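Local coordinates for 82 prophage-derived uncharacterized protein ybcO (Escherichia coli K-12, PDB 3G27) that binds a zinc ion and is predicted, from its fold and a conserved histidine, to act as a nuclease, at residues A50-S55 against A82-I87; V15-V20 against G71-C76; V29-R34 against D59-R64; G19-N24 against S55-E60. One frame throughout, in Å; residues are numbered along the deposited sequence. Where two conformers were deposited one is given.

Interaction 1 (A50-S55 against A82-I87); sequences ATIACS and ARTQVI. With ZN (zinc ion), chain B.
Strand 50-53 crosses the 82-87 part of helix 70-90 almost perpendicularly: the two axes make 91° and come within 7.1 Å. Their backbones are nearest at Thr51 and Thr84, whose CA atoms lie 5.6 Å apart, so the turn that carries Thr84 faces the strand at Thr51. Thr84 carries the contact with both of its branches. Its hydroxyl accepts from the strand backbone, Ile52 N lying 3.2 Å from Thr84 OG1 in a nearly straight bond (166°). The same oxygen is also hydrogen-bonded to Gly80 O one turn back, which ties the helix to itself and fixes how the hydroxyl is turned. A chi1 of -55° sets OG1 beside the backbone N and CG2 anti to it, where the methyl meets Ile52 CG1 at 3.8 Å. Further along the helix Ile87 extends the apolar part: its CD1 comes within 3.8 Å of Ile52 CD1, the two side chains meeting at about a right angle. Gln85 NE2 bonds to Gln85 OE1 of the second subunit and to Leu48 O of its own chain, so this helix also belongs to the dimer interface. Just past the strand Cys54 N-caps helix 55-61 and binds the zinc ion through SG at 2.3 Å, together with Cys13, Cys21 and Cys57. Strands 29-32 and 50-53 leading into helix 55-61 are consistent with the beta-beta-alpha core of HNH-type nucleases, and helix 70-90 packs across it.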
loop_
_atom_site.group_PDB
_atom_site.type_symbol
_atom_site.label_atom_id
_atom_site.label_comp_id
_atom_site.label_asym_id
_atom_site.label_seq_id
_atom_site.Cartn_x
_atom_site.Cartn_y
_atom_site.Cartn_z
ATOM N N ALA A 50 -3.742 6.673 2.949
ATOM C CA ALA A 50 -2.977 7.313 4.016
ATOM C C ALA A 50 -2.611 6.258 5.072
ATOM O O ALA A 50 -3.228 5.184 5.131
ATOM C CB ALA A 50 -3.780 8.454 4.651
ATOM N N THR A 51 -1.587 6.572 5.861
ATOM C CA THR A 51 -1.150 5.744 6.984
ATOM C C THR A 51 -1.053 6.568 8.263
ATOM O O THR A 51 -0.811 7.762 8.215
ATOM C CB THR A 51 0.227 5.088 6.702
ATOM O OG1 THR A 51 0.558 4.190 7.773
ATOM C CG2 THR A 51 1.349 6.148 6.507
ATOM N N ILE A 52 -1.263 5.902 9.405
ATOM C CA ILE A 52 -0.962 6.452 10.726
ATOM C C ILE A 52 0.558 6.486 10.762
ATOM O O ILE A 52 1.215 5.480 10.469
ATOM C CB ILE A 52 -1.457 5.525 11.899
ATOM C CG1 ILE A 52 -2.959 5.160 11.778
ATOM C CG2 ILE A 52 -1.234 6.174 13.219
ATOM C CD1 ILE A 52 -3.369 3.939 12.625
ATOM N N ALA A 53 1.118 7.631 11.101
ATOM C CA ALA A 53 2.552 7.784 11.125
ATOM C C ALA A 53 2.879 8.728 12.260
ATOM O O ALA A 53 2.186 9.717 12.442
ATOM C CB ALA A 53 3.039 8.353 9.775
ATOM N N CYS A 54 3.917 8.398 13.029
ATOM C CA CYS A 54 4.505 9.304 14.018
ATOM C C CYS A 54 5.184 10.440 13.296
ATOM O O CYS A 54 5.416 10.350 12.102
ATOM C CB CYS A 54 5.544 8.601 14.877
ATOM S SG CYS A 54 7.116 8.175 14.010
ATOM N N SER A 55 5.508 11.505 14.027
ATOM C CA SER A 55 5.990 12.728 13.426
ATOM C C SER A 55 7.246 12.516 12.581
ATOM O O SER A 55 7.397 13.103 11.509
ATOM C CB SER A 55 6.226 13.793 14.503
ATOM O OG SER A 55 7.065 13.339 15.563
ATOM N N ALA A 82 -1.532 -0.182 4.448
ATOM C CA ALA A 82 -2.272 -1.448 4.472
ATOM C C ALA A 82 -2.644 -1.853 5.904
ATOM O O ALA A 82 -3.761 -2.260 6.182
ATOM C CB ALA A 82 -1.462 -2.540 3.787
ATOM N N ARG A 83 -1.703 -1.719 6.822
ATOM C CA ARG A 83 -1.972 -1.932 8.254
ATOM C C ARG A 83 -3.048 -0.997 8.826
ATOM O O ARG A 83 -3.949 -1.448 9.529
ATOM C CB ARG A 83 -0.695 -1.759 9.034
ATOM C CG ARG A 83 0.376 -2.763 8.678
ATOM C CD ARG A 83 1.567 -2.624 9.621
ATOM N NE ARG A 83 2.705 -3.371 9.106
ATOM C CZ ARG A 83 3.939 -2.896 8.941
ATOM N NH1 ARG A 83 4.265 -1.643 9.262
ATOM N NH2 ARG A 83 4.873 -3.704 8.443
ATOM N N THR A 84 -2.953 0.286 8.503
ATOM C CA THR A 84 -3.969 1.288 8.850
ATOM C C THR A 84 -5.364 0.973 8.342
ATOM O O THR A 84 -6.329 1.060 9.088
ATOM C CB THR A 84 -3.567 2.644 8.294
ATOM O OG1 THR A 84 -2.248 2.959 8.778
ATOM C CG2 THR A 84 -4.558 3.727 8.694
ATOM N N GLN A 85 -5.478 0.627 7.067
ATOM C CA GLN A 85 -6.764 0.234 6.490
ATOM C C GLN A 85 -7.264 -1.016 7.171
ATOM O O GLN A 85 -8.456 -1.158 7.418
ATOM C CB GLN A 85 -6.647 0.020 4.979
ATOM C CG GLN A 85 -6.320 1.323 4.186
ATOM C CD GLN A 85 -6.064 1.089 2.702
ATOM O OE1 GLN A 85 -6.222 -0.022 2.193
ATOM N NE2 GLN A 85 -5.713 2.143 1.995
ATOM N N VAL A 86 -6.354 -1.919 7.509
ATOM C CA VAL A 86 -6.753 -3.121 8.215
ATOM C C VAL A 86 -7.282 -2.778 9.617
ATOM O O VAL A 86 -8.249 -3.376 10.076
ATOM C CB VAL A 86 -5.617 -4.143 8.331
ATOM C CG1 VAL A 86 -5.943 -5.152 9.450
ATOM C CG2 VAL A 86 -5.382 -4.848 6.998
ATOM N N ILE A 87 -6.651 -1.817 10.280
ATOM C CA ILE A 87 -7.172 -1.291 11.548
ATOM C C ILE A 87 -8.582 -0.693 11.373
ATOM O O ILE A 87 -9.478 -0.977 12.178
ATOM C CB ILE A 87 -6.253 -0.212 12.129
ATOM C CG1 ILE A 87 -4.976 -0.831 12.681
ATOM C CG2 ILE A 87 -6.966 0.576 13.196
ATOM C CD1 ILE A 87 -3.909 0.214 13.005
HETATM ZN ZN ZN B . 7.106 5.989 13.181
#

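Interaction 2 (V15-V20 against G71-C76); sequences VRIPGV and GYAKEC. With CA (calcium ion), chain C.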
loop_
_atom_site.group_PDB
_atom_site.type_symbol
_atom_site.label_atom_id
_atom_site.label_comp_id
_atom_site.label_asym_id
_atom_site.label_seq_id
_atom_site.Cartn_x
_atom_site.Cartn_y
_atom_site.Cartn_z
ATOM N N VAL A 15 4.047 2.832 10.269
ATOM C CA VAL A 15 5.135 2.917 9.267
ATOM C C VAL A 15 6.387 2.280 9.873
ATOM O O VAL A 15 7.005 1.402 9.281
ATOM C CB VAL A 15 5.461 4.379 8.862
ATOM C CG1 VAL A 15 6.655 4.416 7.933
ATOM C CG2 VAL A 15 4.281 5.059 8.216
ATOM N N ARG A 16 6.760 2.754 11.057
ATOM C CA ARG A 16 7.831 2.152 11.851
ATOM C C ARG A 16 9.153 1.929 11.110
ATOM O O ARG A 16 9.698 0.822 11.138
ATOM C CB ARG A 16 7.349 0.822 12.444
ATOM C CG ARG A 16 5.861 0.814 12.812
ATOM C CD ARG A 16 5.550 -0.260 13.843
ATOM N NE ARG A 16 4.163 -0.717 13.797
ATOM C CZ ARG A 16 3.781 -1.845 13.214
ATOM N NH1 ARG A 16 2.504 -2.201 13.223
ATOM N NH2 ARG A 16 4.685 -2.621 12.625
ATOM N N ILE A 17 9.683 2.976 10.473
ATOM C CA ILE A 17 11.000 2.891 9.859
ATOM C C ILE A 17 12.008 2.765 11.002
ATOM O O ILE A 17 12.051 3.613 11.916
ATOM C CB ILE A 17 11.346 4.118 8.991
ATOM C CG1 ILE A 17 10.357 4.250 7.836
ATOM C CG2 ILE A 17 12.771 3.977 8.469
ATOM C CD1 ILE A 17 10.398 5.558 7.096
ATOM N N PRO A 18 12.819 1.707 10.982
ATOM C CA PRO A 18 13.764 1.582 12.077
ATOM C C PRO A 18 14.647 2.806 12.252
ATOM O O PRO A 18 15.076 3.395 11.280
ATOM C CB PRO A 18 14.601 0.366 11.674
ATOM C CG PRO A 18 13.664 -0.456 10.827
ATOM C CD PRO A 18 12.876 0.540 10.071
ATOM N N GLY A 19 14.898 3.181 13.503
ATOM C CA GLY A 19 15.758 4.310 13.814
ATOM C C GLY A 19 14.965 5.588 13.735
ATOM O O GLY A 19 14.808 6.306 14.734
ATOM N N VAL A 20 14.437 5.838 12.546
ATOM C CA VAL A 20 13.631 7.017 12.271
ATOM C C VAL A 20 12.380 7.134 13.174
ATOM O O VAL A 20 12.077 8.208 13.716
ATOM C CB VAL A 20 13.238 7.069 10.727
ATOM C CG1 VAL A 20 12.252 8.167 10.476
ATOM C CG2 VAL A 20 14.466 7.195 9.839
ATOM N N GLY A 71 13.168 4.198 -1.703
ATOM C CA GLY A 71 12.428 2.962 -1.971
ATOM C C GLY A 71 12.000 2.258 -0.694
ATOM O O GLY A 71 10.866 1.826 -0.556
ATOM N N TYR A 72 12.904 2.190 0.260
ATOM C CA TYR A 72 12.587 1.607 1.565
ATOM C C TYR A 72 11.546 2.427 2.343
ATOM O O TYR A 72 10.579 1.894 2.876
ATOM C CB TYR A 72 13.872 1.443 2.359
ATOM C CG TYR A 72 13.682 0.785 3.690
ATOM C CD1 TYR A 72 13.228 -0.515 3.773
ATOM C CD2 TYR A 72 13.967 1.466 4.861
ATOM C CE1 TYR A 72 13.066 -1.125 4.991
ATOM C CE2 TYR A 72 13.815 0.864 6.100
ATOM C CZ TYR A 72 13.361 -0.424 6.162
ATOM O OH TYR A 72 13.204 -1.043 7.382
ATOM N N ALA A 73 11.726 3.728 2.398
ATOM C CA ALA A 73 10.716 4.601 2.981
ATOM C C ALA A 73 9.350 4.351 2.361
ATOM O O ALA A 73 8.356 4.270 3.067
ATOM C CB ALA A 73 11.108 6.036 2.773
ATOM N N LYS A 74 9.307 4.226 1.032
ATOM C CA LYS A 74 8.048 4.032 0.305
ATOM C C LYS A 74 7.438 2.719 0.670
ATOM O O LYS A 74 6.261 2.626 0.945
ATOM C CB LYS A 74 8.228 4.071 -1.224
ATOM N N GLU A 75 8.246 1.685 0.625
ATOM C CA GLU A 75 7.813 0.394 1.080
ATOM C C GLU A 75 7.176 0.437 2.481
ATOM O O GLU A 75 6.059 -0.036 2.670
ATOM C CB GLU A 75 9.003 -0.518 1.066
ATOM C CG GLU A 75 8.737 -1.801 1.691
ATOM C CD GLU A 75 9.713 -2.851 1.277
ATOM O OE1 GLU A 75 10.812 -2.533 0.730
ATOM O OE2 GLU A 75 9.341 -4.014 1.502
ATOM N N CYS A 76 7.862 1.048 3.445
ATOM C CA CYS A 76 7.318 1.182 4.806
ATOM C C CYS A 76 6.035 1.997 4.873
ATOM O O CYS A 76 5.116 1.652 5.595
ATOM C CB CYS A 76 8.365 1.815 5.711
ATOM S SG CYS A 76 9.811 0.730 5.925
HETATM CA CA CA C . 14.046 6.741 16.968
HETATM O O HOH W 1 13.005 8.929 16.102
HETATM O O HOH W 2 12.827 6.240 18.938
HETATM O O HOH W 3 13.696 4.157 16.689
#
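Cys76, Val15 and Ile17 form the inner shell of this contact, in which the irregular loop between the zinc ligands Cys13 and Cys21 is laid on the first half of helix 70-90. The CB of Cys76 points at the loop and fits between two branched side chains, 3.8 Å from Val15 CG1 and equally close to Ile17 CG1. Val15 presents that methyl because CG1 stands opposite its backbone N (chi1 175°). Ile17 spreads further along the helix: its CG2 lies 4.0 Å from Tyr72 CE2, the two side chains sliding past each other in opposite directions, while CD1 lies over Ala73, 4.4 Å from Ala73 CB. Pro18 closes the outer end of the contact. Its CD approaches the edge of the tyrosine ring near the ring plane, 3.1 Å from Tyr72 OH, so the hydroxyl end rests beside the proline ring. Within the helix, Cys76 SG lies over one face of the Tyr72 ring, offset toward its rim, and backs the aromatic side chain from one turn away. In the second shell Val15 also packs on Cys57 and Ile61 of helix 55-61 and on Thr51 and Ala53 of the hairpin, and Ile17 also touches Val68. The contact thus joins the zinc-binding loop to the long helix largely through apolar groups, with no hydrogen bond between the two segments. At Gly19 phi is positive (84°), which suits glycine, and Gly19 O binds the calcium ion at 2.4 Å.

Interaction 3 (V29-R34 against D59-R64); sequences VLAHIR and DEIDRR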
loop_
_atom_site.group_PDB
_atom_site.type_symbol
_atom_site.label_atom_id
_atom_site.label_comp_id
_atom_site.label_asym_id
_atom_site.label_seq_id
_atom_site.Cartn_x
_atom_site.Cartn_y
_atom_site.Cartn_z
ATOM N N VAL A 29 -0.153 11.031 13.254
ATOM C CA VAL A 29 -1.186 11.670 12.440
ATOM C C VAL A 29 -1.559 10.771 11.257
ATOM O O VAL A 29 -0.878 9.792 10.977
ATOM C CB VAL A 29 -0.705 13.050 11.912
ATOM C CG1 VAL A 29 -0.334 13.992 13.087
ATOM C CG2 VAL A 29 0.482 12.872 10.971
ATOM N N LEU A 30 -2.626 11.128 10.553
ATOM C CA LEU A 30 -2.958 10.485 9.286
ATOM C C LEU A 30 -2.086 11.099 8.175
ATOM O O LEU A 30 -2.303 12.224 7.778
ATOM C CB LEU A 30 -4.457 10.649 8.975
ATOM C CG LEU A 30 -4.959 9.763 7.848
ATOM C CD1 LEU A 30 -4.857 8.330 8.273
ATOM C CD2 LEU A 30 -6.365 10.104 7.497
ATOM N N ALA A 31 -1.086 10.351 7.708
ATOM C CA ALA A 31 -0.131 10.823 6.738
ATOM C C ALA A 31 -0.538 10.274 5.363
ATOM O O ALA A 31 -0.491 9.073 5.134
ATOM C CB ALA A 31 1.256 10.333 7.115
ATOM N N HIS A 32 -0.924 11.165 4.453
ATOM C CA HIS A 32 -1.321 10.777 3.117
ATOM C C HIS A 32 -0.172 10.223 2.298
ATOM O O HIS A 32 0.941 10.738 2.342
ATOM C CB HIS A 32 -1.917 11.974 2.387
ATOM C CG HIS A 32 -3.249 12.375 2.913
ATOM N ND1 HIS A 32 -3.397 13.268 3.953
ATOM C CD2 HIS A 32 -4.498 11.980 2.568
ATOM C CE1 HIS A 32 -4.684 13.412 4.220
ATOM N NE2 HIS A 32 -5.374 12.638 3.397
ATOM N N ILE A 33 -0.459 9.172 1.542
ATOM C CA ILE A 33 0.515 8.572 0.662
ATOM C C ILE A 33 0.437 9.330 -0.661
ATOM O O ILE A 33 -0.648 9.562 -1.181
ATOM C CB ILE A 33 0.178 7.101 0.412
ATOM C CG1 ILE A 33 0.215 6.290 1.719
ATOM C CG2 ILE A 33 1.081 6.515 -0.688
ATOM C CD1 ILE A 33 1.439 6.379 2.497
ATOM N N ARG A 34 1.595 9.673 -1.208
ATOM C CA ARG A 34 1.697 10.554 -2.390
ATOM C C ARG A 34 1.871 9.784 -3.721
ATOM O O ARG A 34 2.774 8.951 -3.886
ATOM C CB ARG A 34 2.837 11.561 -2.172
ATOM C CG ARG A 34 3.004 11.966 -0.655
ATOM C CD ARG A 34 3.636 13.366 -0.438
ATOM N NE ARG A 34 2.927 14.084 0.629
ATOM C CZ ARG A 34 2.106 15.131 0.466
ATOM N NH1 ARG A 34 1.877 15.674 -0.743
ATOM N NH2 ARG A 34 1.524 15.674 1.541
ATOM N N ASP A 59 7.665 12.787 8.398
ATOM C CA ASP A 59 8.640 13.644 7.714
ATOM C C ASP A 59 9.509 12.854 6.738
ATOM O O ASP A 59 9.801 13.317 5.659
ATOM C CB ASP A 59 9.492 14.374 8.714
ATOM C CG ASP A 59 8.707 15.412 9.518
ATOM O OD1 ASP A 59 7.615 15.798 9.069
ATOM O OD2 ASP A 59 9.193 15.870 10.596
ATOM N N GLU A 60 9.851 11.634 7.099
ATOM C CA GLU A 60 10.672 10.746 6.241
ATOM C C GLU A 60 9.925 10.227 5.040
ATOM O O GLU A 60 10.466 10.227 3.934
ATOM C CB GLU A 60 11.213 9.574 7.033
ATOM C CG GLU A 60 12.205 8.640 6.272
ATOM C CD GLU A 60 13.588 9.233 6.045
ATOM O OE1 GLU A 60 14.000 10.173 6.767
ATOM O OE2 GLU A 60 14.276 8.745 5.128
ATOM N N ILE A 61 8.690 9.778 5.226
ATOM C CA ILE A 61 7.946 9.246 4.091
ATOM C C ILE A 61 7.616 10.365 3.094
ATOM O O ILE A 61 7.523 10.107 1.903
ATOM C CB ILE A 61 6.680 8.393 4.491
ATOM C CG1 ILE A 61 5.551 9.254 5.096
ATOM C CG2 ILE A 61 7.081 7.223 5.379
ATOM C CD1 ILE A 61 4.195 8.479 5.343
ATOM N N ASP A 62 7.443 11.601 3.586
ATOM C CA ASP A 62 7.235 12.775 2.730
ATOM C C ASP A 62 8.531 13.323 2.104
ATOM O O ASP A 62 8.488 14.202 1.258
ATOM C CB ASP A 62 6.579 13.909 3.535
ATOM C CG ASP A 62 5.092 13.687 3.783
ATOM O OD1 ASP A 62 4.565 12.622 3.403
ATOM O OD2 ASP A 62 4.454 14.600 4.363
ATOM N N ARG A 63 9.669 12.785 2.514
ATOM C CA ARG A 63 11.028 13.178 2.056
ATOM C C ARG A 63 11.456 14.550 2.537
ATOM O O ARG A 63 12.373 15.138 1.987
ATOM C CB ARG A 63 11.225 13.028 0.533
ATOM C CG ARG A 63 10.691 11.719 -0.073
ATOM C CD ARG A 63 11.110 10.464 0.716
ATOM N NE ARG A 63 12.536 10.184 0.553
ATOM C CZ ARG A 63 13.292 9.522 1.430
ATOM N NH1 ARG A 63 14.575 9.312 1.162
ATOM N NH2 ARG A 63 12.780 9.073 2.577
ATOM N N ARG A 64 10.820 15.044 3.592
ATOM C CA ARG A 64 11.332 16.224 4.301
ATOM C C ARG A 64 12.643 15.872 5.007
ATOM O O ARG A 64 13.534 16.730 5.178
ATOM C CB ARG A 64 10.293 16.772 5.273
ATOM C CG ARG A 64 9.199 17.546 4.581
ATOM C CD ARG A 64 8.294 18.300 5.579
ATOM N NE ARG A 64 7.524 17.366 6.388
ATOM C CZ ARG A 64 6.409 16.748 5.988
ATOM N NH1 ARG A 64 5.883 16.960 4.794
ATOM N NH2 ARG A 64 5.808 15.897 6.793
HETATM O O HOH W 4 1.946 12.433 4.055
#
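Ile61 against Ala31 and Asp62 against Arg34 are the pairs through which the end of helix 55-61 meets strand 29-32 and the residues that follow it. Asp59 comes first: its OD1 takes both NE and NH2 of Arg64 in a side-on grip, with NH2 at 2.9 Å, and lies in the guanidinium plane. Glu60 next receives Arg63 NH2 on its backbone O and, in a salt bridge, on OE2. Ile61 points at the strand and brings CD1 to 3.9 Å from Ala31 CB; its CG1 is wedged between the backbone N and carbonyl carbon (chi1 70°). The CD1 of Ile33 is more distant. Asp62 is the polar centre of the contact. Its OD1 forms a long salt bridge with Arg34 NE at 3.5 Å, met at the edge of a guanidinium that stands nearly perpendicular to the carboxylate. A water joins the same oxygen to the backbone of the strand, donating to Asp62 OD1 at 2.7 Å and to His32 O at 2.6 Å. Arg63 leaves the helix with positive phi (70°) in a Schellman motif: its N bonds to Glu60 O, and Arg64 N bonds weakly to Asp59 O. Arg64 completes the charged network by setting NH1 2.8 Å from Asp62 OD2, so Asp62 lies between two arginines that would probably stabilise its negative charge. His32, the predicted proton acceptor, turns its ring away and bonds through NE2 to Asp47. A histidine ending the first hairpin strand, before a second strand and a helix, resembles the active-site layout of HNH nucleases.

Interaction 4 (G19-N24 against S55-E60); sequences GVCNGN and SACHDE. With ZN (zinc ion), chain B; CA (calcium ion), chain C.
Val20 and Ala56 meet in the tight part of this contact, where the loop leans on the first turn of helix 55-61: Val20 O comes within 3.0 Å of Ala56 CB. The side chain of Val20 points at the helix, and with CG1 opposite the backbone N (chi1 172°) that methyl lies 3.7 Å from Ala56 O and also touches the CB of Glu60. Cys21 and Cys57 continue the close packing, Cys57 SG lying 3.7 Å from Cys21 CA. Both sulfurs bind the zinc ion, Cys21 SG at 2.3 Å and Cys57 SG at 2.4 Å, and Cys13 and Cys54 complete the site. The outer side is looser and polar. Asn22 ND2 is 3.0 Å from Ser55 OG, while Asn22 OD1 accepts from Asn24 N at 2.9 Å, an Asx turn that shapes the end of the loop. Nearby, Gly19 O, Cys21 O and three waters bind the calcium ion, and one of these waters also donates to Val20 O. Gly23 N makes a weak bond to Cys21 SG, which may slightly soften the charge of the sulfur. Four cysteine ligands fill a tetrahedral site, so the zinc is more likely structural than catalytic.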
loop_
_atom_site.group_PDB
_atom_site.type_symbol
_atom_site.label_atom_id
_atom_site.label_comp_id
_atom_site.label_asym_id
_atom_site.label_seq_id
_atom_site.Cartn_x
_atom_site.Cartn_y
_atom_site.Cartn_z
ATOM N N GLY A 19 14.898 3.181 13.503
ATOM C CA GLY A 19 15.758 4.310 13.814
ATOM C C GLY A 19 14.965 5.588 13.735
ATOM O O GLY A 19 14.808 6.306 14.734
ATOM N N VAL A 20 14.437 5.838 12.546
ATOM C CA VAL A 20 13.631 7.017 12.271
ATOM C C VAL A 20 12.380 7.134 13.174
ATOM O O VAL A 20 12.077 8.208 13.716
ATOM C CB VAL A 20 13.238 7.069 10.727
ATOM C CG1 VAL A 20 12.252 8.167 10.476
ATOM C CG2 VAL A 20 14.466 7.195 9.839
ATOM N N CYS A 21 11.665 6.035 13.337
ATOM C CA CYS A 21 10.466 6.027 14.151
ATOM C C CYS A 21 10.774 6.552 15.526
ATOM O O CYS A 21 11.799 6.191 16.121
ATOM C CB CYS A 21 9.884 4.609 14.278
ATOM S SG CYS A 21 8.065 4.551 14.748
ATOM N N ASN A 22 9.887 7.383 16.052
ATOM C CA ASN A 22 9.983 7.760 17.442
ATOM C C ASN A 22 9.151 6.855 18.380
ATOM O O ASN A 22 9.314 6.888 19.574
ATOM C CB ASN A 22 9.706 9.264 17.661
ATOM C CG ASN A 22 8.284 9.688 17.334
ATOM O OD1 ASN A 22 7.316 8.970 17.578
ATOM N ND2 ASN A 22 8.157 10.880 16.801
ATOM N N GLY A 23 8.249 6.056 17.827
ATOM C CA GLY A 23 7.427 5.151 18.617
ATOM C C GLY A 23 6.458 5.798 19.595
ATOM O O GLY A 23 5.971 5.127 20.522
ATOM N N ASN A 24 6.175 7.080 19.409
ATOM C CA ASN A 24 5.390 7.835 20.361
ATOM C C ASN A 24 4.031 8.158 19.740
ATOM O O ASN A 24 3.902 9.073 18.931
ATOM C CB ASN A 24 6.135 9.088 20.792
ATOM C CG ASN A 24 5.443 9.825 21.893
ATOM O OD1 ASN A 24 4.369 9.426 22.383
ATOM N ND2 ASN A 24 6.036 10.926 22.293
ATOM N N SER A 55 5.508 11.505 14.027
ATOM C CA SER A 55 5.990 12.728 13.426
ATOM C C SER A 55 7.246 12.516 12.581
ATOM O O SER A 55 7.397 13.103 11.509
ATOM C CB SER A 55 6.226 13.793 14.503
ATOM O OG SER A 55 7.065 13.339 15.563
ATOM N N ALA A 56 8.119 11.645 13.068
ATOM C CA ALA A 56 9.388 11.327 12.417
ATOM C C ALA A 56 9.199 10.548 11.137
ATOM O O ALA A 56 9.782 10.843 10.104
ATOM C CB ALA A 56 10.251 10.529 13.378
ATOM N N CYS A 57 8.392 9.511 11.216
ATOM C CA CYS A 57 8.122 8.696 10.027
ATOM C C CYS A 57 7.375 9.502 8.980
ATOM O O CYS A 57 7.623 9.381 7.803
ATOM C CB CYS A 57 7.335 7.441 10.419
ATOM S SG CYS A 57 8.349 6.166 11.156
ATOM N N HIS A 58 6.475 10.378 9.418
ATOM C CA HIS A 58 5.766 11.236 8.504
ATOM C C HIS A 58 6.747 12.109 7.715
ATOM O O HIS A 58 6.682 12.172 6.503
ATOM C CB HIS A 58 4.818 12.091 9.318
ATOM C CG HIS A 58 3.903 12.934 8.511
ATOM N ND1 HIS A 58 3.250 14.021 9.046
ATOM C CD2 HIS A 58 3.501 12.840 7.219
ATOM C CE1 HIS A 58 2.481 14.560 8.109
ATOM N NE2 HIS A 58 2.620 13.865 6.995
ATOM N N ASP A 59 7.665 12.787 8.398
ATOM C CA ASP A 59 8.640 13.644 7.714
ATOM C C ASP A 59 9.509 12.854 6.738
ATOM O O ASP A 59 9.801 13.317 5.659
ATOM C CB ASP A 59 9.492 14.374 8.714
ATOM C CG ASP A 59 8.707 15.412 9.518
ATOM O OD1 ASP A 59 7.615 15.798 9.069
ATOM O OD2 ASP A 59 9.193 15.870 10.596
ATOM N N GLU A 60 9.851 11.634 7.099
ATOM C CA GLU A 60 10.672 10.746 6.241
ATOM C C GLU A 60 9.925 10.227 5.040
ATOM O O GLU A 60 10.466 10.227 3.934
ATOM C CB GLU A 60 11.213 9.574 7.033
ATOM C CG GLU A 60 12.205 8.640 6.272
ATOM C CD GLU A 60 13.588 9.233 6.045
ATOM O OE1 GLU A 60 14.000 10.173 6.767
ATOM O OE2 GLU A 60 14.276 8.745 5.128
HETATM ZN ZN ZN B . 7.106 5.989 13.181
HETATM CA CA CA C . 14.046 6.741 16.968
HETATM O O HOH W 1 13.005 8.929 16.102
HETATM O O HOH W 2 12.827 6.240 18.938
HETATM O O HOH W 3 13.696 4.157 16.689
#

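Overall arrangement
Interaction 1 is the most central of the four, interaction 2 is buried too, interaction 4 is partly buried and interaction 3 lies at the surface. Helix 70-90 serves interactions 1 and 2 with different turns, and helix 55-61 serves interactions 3 and 4. Strands 29-32 and 50-53, neighbours in the antiparallel hairpin, bring interactions 3 and 1 together, while the Val15 side chain links interaction 2 to both. Interactions 1 and 4 share the zinc ion, interactions 2 and 4 the calcium ion. Chemistry follows depth: threonine and aliphatic groups inside, metal ligands in the loops and at the start of helix 55-61, salt bridges outside. The second subunit touches interactions 1 and 2.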